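Local coordinates for macrophage migration inhibitory factor-like protein (Leishmania major, PDB 3FWT), which belongs to the macrophage migration inhibitory factor family, small alpha/beta proteins that assemble as trimers, at residues 24-29 and 79-84. Numbering follows the deposited sequence.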
ATOM      1  N   LEU A  24      -9.697   0.265  -3.878  1.00 13.42           N
ATOM      2  CA  LEU A  24      -9.265  -1.053  -3.503  1.00 11.94           C
ATOM      3  C   LEU A  24      -8.029  -1.402  -4.299  1.00 11.66           C
ATOM      4  O   LEU A  24      -8.054  -1.324  -5.567  1.00 12.40           O
ATOM      5  CB  LEU A  24     -10.332  -2.111  -3.801  1.00 11.89           C
ATOM      6  CG  LEU A  24     -11.602  -2.031  -2.864  1.00 12.12           C
ATOM      7  CD1 LEU A  24     -12.510  -0.961  -3.504  1.00 14.26           C
ATOM      8  CD2 LEU A  24     -12.258  -3.497  -2.881  1.00 13.71           C
ATOM      9  N   GLN A  25      -6.992  -1.805  -3.559  1.00 11.08           N
ATOM     10  CA  GLN A  25      -5.852  -2.499  -4.181  1.00 11.10           C
ATOM     11  C   GLN A  25      -5.832  -4.009  -3.919  1.00 11.01           C
ATOM     12  O   GLN A  25      -5.779  -4.455  -2.787  1.00  9.81           O
ATOM     13  CB  GLN A  25      -4.481  -1.912  -3.696  1.00 10.64           C
ATOM     14  CG  GLN A  25      -3.306  -2.603  -4.493  1.00 11.47           C
ATOM     15  CD  GLN A  25      -1.867  -2.149  -4.157  1.00 12.74           C
ATOM     16  OE1 GLN A  25      -1.622  -1.460  -3.190  1.00 16.54           O
ATOM     17  NE2 GLN A  25      -0.967  -2.416  -5.089  1.00 16.37           N
ATOM     18  N   THR A  26      -5.825  -4.781  -4.997  1.00 10.93           N
ATOM     19  CA  THR A  26      -5.867  -6.207  -4.916  1.00 11.06           C
ATOM     20  C   THR A  26      -4.465  -6.634  -5.334  1.00 11.35           C
ATOM     21  O   THR A  26      -4.083  -6.379  -6.453  1.00 13.02           O
ATOM     22  CB  THR A  26      -6.888  -6.799  -5.923  1.00 10.30           C
ATOM     23  OG1 THR A  26      -8.230  -6.451  -5.527  1.00 10.68           O
ATOM     24  CG2 THR A  26      -6.794  -8.328  -5.972  1.00  9.92           C
ATOM     25  N   ILE A  27      -3.789  -7.349  -4.453  1.00 10.50           N
ATOM     26  CA  ILE A  27      -2.449  -7.953  -4.661  1.00 10.45           C
ATOM     27  C   ILE A  27      -2.645  -9.487  -4.647  1.00  9.27           C
ATOM     28  O   ILE A  27      -3.067 -10.058  -3.622  1.00 10.18           O
ATOM     29  CB  ILE A  27      -1.457  -7.498  -3.610  1.00  8.76           C
ATOM     30  CG1 ILE A  27      -1.510  -5.975  -3.442  1.00 10.74           C
ATOM     31  CG2 ILE A  27      -0.003  -8.093  -3.869  1.00 13.59           C
ATOM     32  CD1 ILE A  27      -0.413  -5.432  -2.439  1.00  8.93           C
ATOM     33  N   VAL A  28      -2.319 -10.106  -5.783  1.00  7.99           N
ATOM     34  CA  VAL A  28      -2.473 -11.548  -5.975  1.00  9.04           C
ATOM     35  C   VAL A  28      -1.222 -12.178  -6.562  1.00 11.34           C
ATOM     36  O   VAL A  28      -0.505 -11.548  -7.334  1.00  7.90           O
ATOM     37  CB  VAL A  28      -3.736 -11.909  -6.761  1.00  9.13           C
ATOM     38  CG1 VAL A  28      -4.929 -11.287  -6.057  1.00 10.57           C
ATOM     39  CG2 VAL A  28      -3.785 -11.410  -8.241  1.00  4.10           C
ATOM     40  N   SER A  29      -0.926 -13.412  -6.118  1.00 11.16           N
ATOM     41  CA  SER A  29       0.239 -14.133  -6.658  1.00 11.13           C
ATOM     42  C   SER A  29      -0.027 -14.836  -7.988  1.00 11.03           C
ATOM     43  O   SER A  29       0.920 -15.165  -8.697  1.00 12.03           O
ATOM     44  CB  SER A  29       0.759 -15.131  -5.660  1.00 11.88           C
ATOM     45  OG  SER A  29      -0.326 -15.923  -5.197  1.00 12.67           O
ATOM     46  N   ALA A  79      -4.100 -13.970  -1.621  1.00 11.73           N
ATOM     47  CA  ALA A  79      -4.464 -12.618  -2.013  1.00 11.56           C
ATOM     48  C   ALA A  79      -4.420 -11.683  -0.832  1.00 13.65           C
ATOM     49  O   ALA A  79      -4.698 -12.107   0.298  1.00 15.11           O
ATOM     50  CB  ALA A  79      -5.919 -12.622  -2.606  1.00 11.31           C
ATOM     51  N   TYR A  80      -4.182 -10.389  -1.086  1.00 12.64           N
ATOM     52  CA  TYR A  80      -4.328  -9.365  -0.018  1.00 12.66           C
ATOM     53  C   TYR A  80      -5.063  -8.218  -0.660  1.00 12.93           C
ATOM     54  O   TYR A  80      -4.701  -7.811  -1.802  1.00 10.62           O
ATOM     55  CB  TYR A  80      -2.928  -8.928   0.484  1.00 10.97           C
ATOM     56  CG  TYR A  80      -2.897  -7.578   1.131  1.00 14.04           C
ATOM     57  CD1 TYR A  80      -3.131  -7.406   2.492  1.00 14.99           C
ATOM     58  CD2 TYR A  80      -2.679  -6.452   0.368  1.00 17.27           C
ATOM     59  CE1 TYR A  80      -3.080  -6.121   3.055  1.00 18.27           C
ATOM     60  CE2 TYR A  80      -2.644  -5.184   0.925  1.00 12.72           C
ATOM     61  CZ  TYR A  80      -2.843  -5.038   2.270  1.00 17.53           C
ATOM     62  OH  TYR A  80      -2.886  -3.744   2.793  1.00 21.38           O
ATOM     63  N   VAL A  81      -6.117  -7.713   0.010  1.00 10.87           N
ATOM     64  CA  VAL A  81      -6.832  -6.536  -0.534  1.00 10.24           C
ATOM     65  C   VAL A  81      -6.824  -5.396   0.449  1.00 12.94           C
ATOM     66  O   VAL A  81      -7.137  -5.640   1.651  1.00 13.42           O
ATOM     67  CB  VAL A  81      -8.294  -6.935  -0.813  1.00 10.25           C
ATOM     68  CG1 VAL A  81      -9.094  -5.707  -1.302  1.00 12.78           C
ATOM     69  CG2 VAL A  81      -8.293  -8.157  -1.842  1.00  8.91           C
ATOM     70  N   ARG A  82      -6.432  -4.178   0.008  1.00 12.42           N
ATOM     71  CA  ARG A  82      -6.399  -3.035   0.907  1.00 11.76           C
ATOM     72  C   ARG A  82      -7.565  -2.117   0.480  1.00 12.82           C
ATOM     73  O   ARG A  82      -7.628  -1.688  -0.678  1.00 12.81           O
ATOM     74  CB  ARG A  82      -5.087  -2.268   0.780  1.00 14.59           C
ATOM     75  CG  ARG A  82      -4.936  -1.139   1.835  1.00 12.49           C
ATOM     76  CD  ARG A  82      -3.574  -0.514   1.821  1.00 16.99           C
ATOM     77  NE  ARG A  82      -3.398   0.440   0.697  1.00 23.57           N
ATOM     78  CZ  ARG A  82      -2.772   0.163  -0.469  1.00 24.65           C
ATOM     79  NH1 ARG A  82      -2.202  -1.023  -0.668  1.00 26.96           N
ATOM     80  NH2 ARG A  82      -2.675   1.081  -1.435  1.00 23.44           N
ATOM     81  N   VAL A  83      -8.500  -1.830   1.398  1.00 11.47           N
ATOM     82  CA  VAL A  83      -9.652  -1.009   1.062  1.00 13.52           C
ATOM     83  C   VAL A  83      -9.422   0.313   1.773  1.00 12.78           C
ATOM     84  O   VAL A  83      -9.192   0.329   2.984  1.00 13.91           O
ATOM     85  CB  VAL A  83     -10.951  -1.602   1.607  1.00 12.89           C
ATOM     86  CG1 VAL A  83     -12.244  -0.794   1.114  1.00 11.29           C
ATOM     87  CG2 VAL A  83     -11.046  -3.120   1.240  1.00 12.83           C
ATOM     88  N   GLU A  84      -9.558   1.402   1.034  1.00 14.10           N
ATOM     89  CA  GLU A  84      -9.319   2.728   1.580  1.00 15.23           C
ATOM     90  C   GLU A  84     -10.493   3.636   1.252  1.00 17.02           C
ATOM     91  O   GLU A  84     -11.194   3.439   0.264  1.00 15.41           O
ATOM     92  CB  GLU A  84      -8.078   3.337   0.940  1.00 15.19           C
ATOM     93  CG  GLU A  84      -6.839   2.474   1.285  1.00 18.85           C
ATOM     94  CD  GLU A  84      -5.621   2.966   0.570  1.00 21.80           C
ATOM     95  OE1 GLU A  84      -4.728   2.147   0.266  1.00 27.05           O
ATOM     96  OE2 GLU A  84      -5.558   4.165   0.286  1.00 20.57           O
TER
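Ile27 with Tyr80 and Gln25 with Arg82 are the hydrogen-bonded pairs of two antiparallel strands, whose axes run 170° apart and approach to 4.7 Å. Both amides of each pair are used, Ile27 N to Tyr80 O and Tyr80 N to Ile27 O at 2.8 Å each. On the face carrying these four residues, Gln25 reaches out fully extended, while the Arg82 chain turns at chi3 (78°) and brings its guanidinium across to the amide. Arg82 NH1 gives Gln25 OE1 a short bond of 2.6 Å. The oxygen sits at the guanidinium edge, in its plane, yet the amide itself stands almost perpendicular, 86° away. Gln25 NE2 is held by Ser64 OG, so both ends of the amide are fixed. Beside them Ile27 CD1 meets Tyr80 CD2 at 3.7 Å, approaching the ring obliquely. Tyr80 OH goes on to Glu84 and Arg82 of the second subunit, and its ring stacks on Phe23 there, so this face helps build the trimer interface. The other face is mostly apolar: Val28 CG1 rests on Ala79 CB at 3.8 Å, and Leu24 CD2 lies 4.2 Å from Val81 CG1. Leu24 and Val81 pack on Tyr44 of helix 34-52, whose OH hydrogen-bonds OG1 of Thr26, the polar residue among them, while strand 60-64 flanks 24-28 and strand 116-128 flanks 79-84, so both are inner strands of the sheet within this chain.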